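Local coordinates for protein Lysine/ornithine decarboxylase (Selenomonas ruminantium, PDB 5GJO) that decarboxylates L-lysine and L-ornithine with similar efficiency, using pyridoxal 5'-phosphate to make cadaverine and putrescine, at residues A[116-126]-A[163-172]; A[291-300]-A[350-361]. The protein carries 2 engineered substitutions. All coordinates share one frame; numbering follows the deposited sequence.

Interaction 1: A[116-126]-A[163-172]; sequences FDDPSEIDKMA and LLKAAQDAGL
Ala167 O is gripped twice where helix 160-169 ends: Leu172 N donates to it at 3.1 Å and Ala170 N more weakly. With Gly171 at positive phi and its N bonded to Gln168 O, this is a Schellman motif. It ends a helix of the TIM-type barrel that carries the cofactor. That helix packs on its neighbour, the axes of the short segments 122-126 and 163-169 approaching to 10.0 Å and crossing at -39°. The interface is apolar. The Schellman turn brings Leu172 back against the neighbouring helix, where CD2 rests on Ala126 CA at 3.8 Å while CD1 reaches Ile122 O and Met125 CB. Cut back to an alanine, Leu172 would lose both methyl branches, which would probably open a gap beside Ala126 and Met125. In Ile122, CG1 beside the backbone N (chi1 -69°) sends CD1 to Ala166 CB at 3.6 Å and leaves CG2, anti to N, to meet Ala170 CB at 3.7 Å. At the other end Phe116, closing strand 113-116, turns its ring edge to the helix, with CZ 3.7 Å from Leu163 O. Leu163 also touches Val136 on strand 133-137, so helix 160-169 is seated on the barrel wall. Leu163 CD2 lies against the Asp118-Pro119 backbone, 3.4 Å from Pro119 N. Asp117 OD2 accepts from Gly154 N, and OD1 forms a salt bridge with Lys276 of the second subunit. In an Asx turn Asp118 OD2 accepts from Ser120 N at 2.8 Å, a bond of 164° on the anti side of the carboxylate.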
# COMPACT_ATOMS: atom_id res chain seq x y z
N PHE A 116 -13.92 4.86 -22.38
CA PHE A 116 -13.32 6.18 -22.32
C PHE A 116 -14.31 7.23 -21.81
O PHE A 116 -15.49 7.04 -21.86
CB PHE A 116 -12.73 6.58 -23.66
CG PHE A 116 -13.74 6.97 -24.69
CD1 PHE A 116 -14.70 6.08 -25.12
CD2 PHE A 116 -13.73 8.23 -25.24
CE1 PHE A 116 -15.62 6.44 -26.08
CE2 PHE A 116 -14.65 8.60 -26.18
CZ PHE A 116 -15.60 7.71 -26.60
N ASP A 117 -13.78 8.32 -21.29
CA ASP A 117 -14.60 9.41 -20.81
C ASP A 117 -14.10 10.80 -21.19
O ASP A 117 -14.56 11.77 -20.65
CB ASP A 117 -14.82 9.31 -19.29
CG ASP A 117 -13.54 9.44 -18.49
OD1 ASP A 117 -12.55 9.95 -19.00
OD2 ASP A 117 -13.55 9.04 -17.32
N ASP A 118 -13.14 10.88 -22.09
CA ASP A 118 -12.54 12.17 -22.44
C ASP A 118 -12.15 12.27 -23.91
O ASP A 118 -11.75 11.29 -24.49
CB ASP A 118 -11.31 12.43 -21.59
CG ASP A 118 -10.93 13.88 -21.56
OD1 ASP A 118 -11.46 14.59 -20.68
OD2 ASP A 118 -10.13 14.30 -22.40
N PRO A 119 -12.20 13.47 -24.49
CA PRO A 119 -11.73 13.51 -25.90
C PRO A 119 -10.26 13.24 -26.06
O PRO A 119 -9.84 12.71 -27.09
CB PRO A 119 -12.11 14.94 -26.34
CG PRO A 119 -12.48 15.69 -25.14
CD PRO A 119 -12.82 14.74 -24.03
N SER A 120 -9.45 13.48 -25.01
CA SER A 120 -8.03 13.23 -25.10
C SER A 120 -7.63 11.74 -25.20
O SER A 120 -6.52 11.40 -25.50
CB SER A 120 -7.33 13.89 -23.95
OG SER A 120 -7.48 13.24 -22.67
N GLU A 121 -8.58 10.86 -24.92
CA GLU A 121 -8.38 9.41 -25.00
C GLU A 121 -8.54 8.82 -26.41
O GLU A 121 -8.07 7.74 -26.70
CB GLU A 121 -9.35 8.70 -24.07
CG GLU A 121 -8.99 7.25 -23.76
CD GLU A 121 -7.76 7.08 -22.88
OE1 GLU A 121 -7.21 8.10 -22.46
OE2 GLU A 121 -7.37 5.94 -22.63
N ILE A 122 -9.24 9.54 -27.26
CA ILE A 122 -9.69 8.98 -28.54
C ILE A 122 -8.49 8.69 -29.43
O ILE A 122 -8.34 7.56 -29.98
CB ILE A 122 -10.67 9.93 -29.22
CG1 ILE A 122 -11.97 10.02 -28.45
CG2 ILE A 122 -10.93 9.48 -30.71
CD1 ILE A 122 -12.96 11.07 -28.95
N ASP A 123 -7.63 9.69 -29.64
CA ASP A 123 -6.49 9.44 -30.55
C ASP A 123 -5.53 8.34 -30.10
O ASP A 123 -5.05 7.56 -30.94
CB ASP A 123 -5.71 10.71 -30.88
CG ASP A 123 -6.54 11.67 -31.81
OD1 ASP A 123 -7.64 11.27 -32.31
OD2 ASP A 123 -6.10 12.85 -31.98
N LYS A 124 -5.27 8.23 -28.81
CA LYS A 124 -4.47 7.15 -28.22
C LYS A 124 -5.10 5.79 -28.59
O LYS A 124 -4.36 4.88 -29.00
CB LYS A 124 -4.42 7.24 -26.64
CG LYS A 124 -3.65 8.38 -26.06
CD LYS A 124 -4.03 8.72 -24.56
CE LYS A 124 -3.88 7.57 -23.65
NZ LYS A 124 -4.25 7.90 -22.21
N MET A 125 -6.42 5.64 -28.41
CA MET A 125 -7.11 4.38 -28.66
C MET A 125 -7.11 4.03 -30.19
O MET A 125 -6.85 2.88 -30.61
CB MET A 125 -8.53 4.41 -28.19
CG MET A 125 -8.68 4.43 -26.63
SD MET A 125 -10.36 4.24 -26.10
CE MET A 125 -11.12 5.75 -26.71
N ALA A 126 -7.43 5.04 -30.99
CA ALA A 126 -7.52 4.86 -32.45
C ALA A 126 -6.17 4.48 -33.04
O ALA A 126 -6.10 3.66 -33.98
CB ALA A 126 -8.04 6.15 -33.09
N LEU A 163 -18.85 12.51 -27.79
CA LEU A 163 -17.69 11.69 -27.70
C LEU A 163 -17.74 10.41 -28.58
O LEU A 163 -16.72 10.06 -29.19
CB LEU A 163 -17.40 11.31 -26.20
CG LEU A 163 -16.80 12.44 -25.41
CD1 LEU A 163 -16.99 12.12 -23.90
CD2 LEU A 163 -15.32 12.64 -25.70
N LEU A 164 -18.88 9.73 -28.59
CA LEU A 164 -19.03 8.57 -29.42
C LEU A 164 -18.87 8.98 -30.93
O LEU A 164 -18.22 8.28 -31.70
CB LEU A 164 -20.34 7.93 -29.20
CG LEU A 164 -20.50 7.11 -27.88
CD1 LEU A 164 -21.90 6.61 -27.70
CD2 LEU A 164 -19.49 5.95 -27.87
N LYS A 165 -19.49 10.10 -31.31
CA LYS A 165 -19.39 10.57 -32.71
C LYS A 165 -17.94 10.91 -33.03
O LYS A 165 -17.48 10.53 -34.09
CB LYS A 165 -20.42 11.68 -32.99
CG LYS A 165 -20.55 12.16 -34.42
CD LYS A 165 -20.98 11.05 -35.35
CE LYS A 165 -21.51 11.53 -36.69
NZ LYS A 165 -22.41 10.41 -37.12
N ALA A 166 -17.15 11.55 -32.13
CA ALA A 166 -15.74 11.80 -32.39
C ALA A 166 -14.92 10.52 -32.49
O ALA A 166 -13.89 10.41 -33.23
CB ALA A 166 -15.14 12.73 -31.34
N ALA A 167 -15.24 9.55 -31.63
CA ALA A 167 -14.53 8.30 -31.70
C ALA A 167 -14.82 7.63 -33.05
O ALA A 167 -13.90 7.11 -33.66
CB ALA A 167 -14.99 7.33 -30.60
N GLN A 168 -16.09 7.58 -33.43
CA GLN A 168 -16.51 7.09 -34.78
C GLN A 168 -15.75 7.80 -35.90
O GLN A 168 -15.17 7.18 -36.80
CB GLN A 168 -18.01 7.19 -34.99
CG GLN A 168 -18.56 6.53 -36.29
CD GLN A 168 -20.04 6.67 -36.46
OE1 GLN A 168 -20.54 7.74 -36.84
NE2 GLN A 168 -20.75 5.64 -36.18
N ASP A 169 -15.69 9.12 -35.82
CA ASP A 169 -14.86 9.87 -36.79
C ASP A 169 -13.41 9.44 -36.84
O ASP A 169 -12.78 9.53 -37.92
CB ASP A 169 -14.98 11.40 -36.54
CG ASP A 169 -16.37 11.95 -36.89
OD1 ASP A 169 -17.21 11.24 -37.50
OD2 ASP A 169 -16.65 13.08 -36.50
N ALA A 170 -12.82 9.03 -35.71
CA ALA A 170 -11.50 8.54 -35.71
C ALA A 170 -11.34 7.03 -36.07
O ALA A 170 -10.26 6.49 -35.90
CB ALA A 170 -10.80 8.86 -34.40
N GLY A 171 -12.42 6.38 -36.47
CA GLY A 171 -12.39 4.99 -36.97
C GLY A 171 -12.61 3.94 -35.91
O GLY A 171 -12.54 2.74 -36.18
N LEU A 172 -12.97 4.39 -34.71
CA LEU A 172 -13.41 3.44 -33.66
C LEU A 172 -14.82 3.05 -33.85
O LEU A 172 -15.59 3.77 -34.49
CB LEU A 172 -13.16 4.07 -32.25
CG LEU A 172 -11.67 4.44 -31.99
CD1 LEU A 172 -11.52 5.36 -30.79
CD2 LEU A 172 -10.82 3.19 -31.76

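Interaction 2: A[291-300]-A[350-361]; sequences YGCFSGIMYD and MGSYTSVSATRF. With NA (sodium ion), chain P; NA (sodium ion), chain J; PLP (pyridoxal-5'-phosphate), chain H.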
# COMPACT_ATOMS: atom_id res chain seq x y z
N TYR A 291 -0.13 -2.50 6.51
CA TYR A 291 0.66 -2.50 5.28
C TYR A 291 0.52 -3.78 4.49
O TYR A 291 1.18 -3.93 3.47
CB TYR A 291 2.12 -2.25 5.55
CG TYR A 291 2.43 -0.83 5.96
CD1 TYR A 291 2.62 0.13 4.99
CD2 TYR A 291 2.58 -0.45 7.31
CE1 TYR A 291 2.91 1.44 5.33
CE2 TYR A 291 2.87 0.90 7.64
CZ TYR A 291 3.05 1.79 6.64
OH TYR A 291 3.39 3.13 6.90
N GLY A 292 -0.32 -4.69 4.99
CA GLY A 292 -0.68 -5.90 4.25
C GLY A 292 -2.15 -5.93 3.95
O GLY A 292 -2.66 -4.99 3.38
N CYS A 293 -2.82 -7.07 4.26
CA CYS A 293 -4.21 -7.26 3.97
C CYS A 293 -5.14 -6.22 4.62
O CYS A 293 -6.16 -5.89 4.04
CB CYS A 293 -4.71 -8.66 4.31
SG CYS A 293 -3.87 -9.79 3.16
N PHE A 294 -4.74 -5.63 5.72
CA PHE A 294 -5.56 -4.61 6.36
C PHE A 294 -5.36 -3.24 5.75
O PHE A 294 -5.90 -2.26 6.27
CB PHE A 294 -5.30 -4.53 7.87
CG PHE A 294 -5.69 -5.75 8.65
CD1 PHE A 294 -6.98 -5.86 9.11
CD2 PHE A 294 -4.73 -6.68 9.04
CE1 PHE A 294 -7.34 -6.96 9.90
CE2 PHE A 294 -5.10 -7.77 9.85
CZ PHE A 294 -6.40 -7.89 10.24
N SER A 295 -4.61 -3.14 4.64
CA SER A 295 -4.50 -1.88 3.89
C SER A 295 -5.81 -1.30 3.43
O SER A 295 -5.91 -0.07 3.30
CB SER A 295 -3.58 -2.07 2.64
OG SER A 295 -4.08 -3.17 1.83
N GLY A 296 -6.87 -2.13 3.29
CA GLY A 296 -8.20 -1.65 3.03
C GLY A 296 -8.76 -0.68 4.09
O GLY A 296 -9.61 0.14 3.79
N ILE A 297 -8.24 -0.74 5.32
CA ILE A 297 -8.56 0.27 6.33
C ILE A 297 -8.27 1.62 5.77
O ILE A 297 -9.03 2.59 6.00
CB ILE A 297 -7.79 0.02 7.66
CG1 ILE A 297 -8.33 -1.25 8.29
CG2 ILE A 297 -7.98 1.18 8.59
CD1 ILE A 297 -7.56 -1.64 9.55
N MET A 298 -7.13 1.74 5.12
CA MET A 298 -6.61 3.02 4.63
C MET A 298 -7.18 3.40 3.28
O MET A 298 -7.69 4.52 3.07
CB MET A 298 -5.08 2.91 4.54
CG MET A 298 -4.42 2.73 5.88
SD MET A 298 -4.72 4.20 6.93
CE MET A 298 -4.30 5.45 5.56
N TYR A 299 -7.08 2.52 2.33
CA TYR A 299 -7.48 2.85 0.97
C TYR A 299 -8.95 2.65 0.70
O TYR A 299 -9.46 3.24 -0.25
CB TYR A 299 -6.69 2.06 -0.09
CG TYR A 299 -5.28 2.45 -0.23
CD1 TYR A 299 -4.92 3.54 -0.98
CD2 TYR A 299 -4.27 1.72 0.37
CE1 TYR A 299 -3.62 3.93 -1.08
CE2 TYR A 299 -2.95 2.10 0.23
CZ TYR A 299 -2.64 3.22 -0.47
OH TYR A 299 -1.31 3.59 -0.68
N ASP A 300 -9.62 1.81 1.44
CA ASP A 300 -10.99 1.34 1.08
C ASP A 300 -11.93 1.68 2.23
O ASP A 300 -13.05 1.19 2.24
CB ASP A 300 -10.94 -0.18 0.86
CG ASP A 300 -12.15 -0.74 0.12
OD1 ASP A 300 -12.67 -0.11 -0.80
OD2 ASP A 300 -12.58 -1.86 0.51
N MET A 350 -12.62 -11.11 3.62
CA MET A 350 -11.36 -10.48 3.32
C MET A 350 -10.89 -10.61 1.87
O MET A 350 -9.75 -10.43 1.59
CB MET A 350 -10.30 -10.94 4.31
CG MET A 350 -10.01 -9.92 5.39
SD MET A 350 -8.29 -9.56 5.47
CE MET A 350 -8.11 -8.11 6.49
N GLY A 351 -11.81 -10.94 0.98
CA GLY A 351 -11.47 -11.28 -0.34
C GLY A 351 -11.20 -10.15 -1.31
O GLY A 351 -10.64 -10.43 -2.41
N SER A 352 -11.62 -8.94 -1.00
CA SER A 352 -11.59 -7.87 -2.01
C SER A 352 -10.93 -6.58 -1.58
O SER A 352 -11.19 -6.08 -0.50
CB SER A 352 -12.98 -7.52 -2.50
OG SER A 352 -13.58 -8.66 -3.04
N TYR A 353 -10.02 -6.07 -2.43
CA TYR A 353 -9.30 -4.82 -2.09
C TYR A 353 -8.52 -4.91 -0.75
O TYR A 353 -8.52 -4.00 0.06
CB TYR A 353 -10.19 -3.60 -2.17
CG TYR A 353 -10.91 -3.49 -3.52
CD1 TYR A 353 -10.21 -3.19 -4.69
CD2 TYR A 353 -12.25 -3.72 -3.63
CE1 TYR A 353 -10.88 -3.11 -5.88
CE2 TYR A 353 -12.96 -3.65 -4.82
CZ TYR A 353 -12.24 -3.36 -5.98
OH TYR A 353 -12.87 -3.27 -7.22
N THR A 354 -7.91 -6.06 -0.57
CA THR A 354 -7.12 -6.36 0.63
C THR A 354 -5.73 -6.73 0.16
O THR A 354 -4.80 -5.87 0.21
CB THR A 354 -7.78 -7.50 1.43
OG1 THR A 354 -8.01 -8.58 0.53
CG2 THR A 354 -9.10 -6.98 2.07
N SER A 355 -5.53 -7.96 -0.29
CA SER A 355 -4.23 -8.43 -0.71
C SER A 355 -3.69 -7.61 -1.90
O SER A 355 -2.43 -7.45 -2.05
CB SER A 355 -4.19 -9.92 -1.05
OG SER A 355 -5.15 -10.11 -2.07
N VAL A 356 -4.59 -7.05 -2.71
CA VAL A 356 -4.14 -6.27 -3.86
C VAL A 356 -3.49 -4.99 -3.49
O VAL A 356 -2.79 -4.43 -4.33
CB VAL A 356 -5.27 -6.00 -4.88
CG1 VAL A 356 -5.73 -7.26 -5.42
CG2 VAL A 356 -6.47 -5.28 -4.26
N SER A 357 -3.73 -4.45 -2.29
CA SER A 357 -3.01 -3.24 -1.85
C SER A 357 -2.01 -3.53 -0.74
O SER A 357 -1.50 -2.63 -0.06
CB SER A 357 -3.94 -2.07 -1.52
OG SER A 357 -4.95 -2.58 -0.62
N ALA A 358 -1.66 -4.79 -0.54
CA ALA A 358 -0.58 -5.16 0.40
C ALA A 358 0.79 -4.74 -0.17
O ALA A 358 0.96 -4.65 -1.36
CB ALA A 358 -0.53 -6.67 0.62
N THR A 359 1.73 -4.61 0.72
CA THR A 359 3.10 -4.12 0.41
C THR A 359 4.13 -4.97 1.14
O THR A 359 3.84 -5.77 2.09
CB THR A 359 3.33 -2.67 0.90
OG1 THR A 359 3.47 -2.68 2.33
CG2 THR A 359 2.23 -1.84 0.53
N ARG A 360 5.38 -4.72 0.78
CA ARG A 360 6.50 -5.30 1.48
C ARG A 360 7.17 -4.29 2.42
O ARG A 360 8.36 -4.39 2.68
CB ARG A 360 7.49 -5.97 0.52
CG ARG A 360 6.90 -7.18 -0.19
CD ARG A 360 7.89 -8.27 -0.52
NE ARG A 360 8.76 -8.59 0.60
CZ ARG A 360 9.96 -9.14 0.48
NH1 ARG A 360 10.43 -9.45 -0.72
NH2 ARG A 360 10.69 -9.37 1.55
N PHE A 361 6.39 -3.31 2.88
CA PHE A 361 6.88 -2.38 3.89
C PHE A 361 7.57 -3.08 5.02
O PHE A 361 7.14 -4.16 5.43
CB PHE A 361 5.71 -1.54 4.42
CG PHE A 361 6.10 -0.30 5.15
CD1 PHE A 361 6.46 0.81 4.46
CD2 PHE A 361 6.02 -0.22 6.53
CE1 PHE A 361 6.76 2.02 5.16
CE2 PHE A 361 6.33 0.93 7.22
CZ PHE A 361 6.73 2.05 6.55
NA NA P . -0.58 -0.55 1.49
NA NA J . -0.02 1.65 -0.95
N1 PLP H . -15.13 -2.02 -13.15
C2 PLP H . -14.52 -0.82 -13.11
C2A PLP H . -14.27 -0.06 -14.39
C3 PLP H . -14.09 -0.24 -11.82
O3 PLP H . -13.47 0.97 -11.75
C4 PLP H . -14.36 -1.02 -10.59
C4A PLP H . -13.97 -0.53 -9.25
O4A PLP H . -13.07 0.28 -9.14
C5 PLP H . -15.04 -2.33 -10.77
C6 PLP H . -15.39 -2.75 -12.05
C5A PLP H . -15.35 -3.20 -9.57
O4P PLP H . -16.06 -2.43 -8.60
P PLP H . -16.72 -3.14 -7.32
O1P PLP H . -17.75 -4.07 -7.91
O2P PLP H . -17.30 -1.99 -6.53
O3P PLP H . -15.56 -3.84 -6.65
O HOH W 1 -11.88 -4.29 1.35
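Tyr291 and Phe361 lie face to face, ring centroids 3.7 Å apart and planes within 7°; with CG anti to the backbone N (chi1 -163°), Phe361 lays CD2 over the centre of the tyrosine ring. The backbone beside this stack is pinned twice, since Tyr291 O accepts from Thr359 OG1 at 2.8 Å, on a lone pair, and from Thr359 N. Thr359 OG1 in turn accepts from Phe361 N, an ST turn that sets the stacked ring in place. Farther along, Met350 CE lies over one face of the Phe294 ring, offset toward its rim, in a CH-pi contact, 3.6 Å from CD1, while Ser295 OG and Ser357 OG are hydrogen-bonded at 2.7 Å. Ser357 O also binds a sodium ion shared with Tyr299 of the second subunit. The far end is looser: Asp300 OD2 comes no nearer than 4.0 Å to Tyr353 CB, and a water bridges it to Ser352 O, while Arg259 holds the carboxylate by a salt bridge. Tyr353 gives its OH to O3P of pyridoxal phosphate at 2.8 Å. A tyrosine reaching from beyond the barrel to the cofactor phosphate is characteristic of the fold-type III, class-II decarboxylase active site.

In the fold
Along the chain the two contacts come in series, neither nested nor crossed. Interaction 1 closes first: between 116-126 and 163-172 lie 36 residues that include strand 133-137, so strand 113-116, helix 122-128 and strand 133-137 make a beta-alpha-beta crossover of the barrel, to which helix 160-169 is added. The chain then completes the barrel before interaction 2 ties helix 296-299 and the loop after strand 283-286 to the loop after strand 344-347, both in the mixed-sheet part. The 49 residues between include engineered Cys303, disulfide-bonded to Cys226. The centres of interactions 1 and 2 are about 35 Å apart. Both touch the second subunit, interaction 1 from the barrel and interaction 2 through tyrosines and sodium ions.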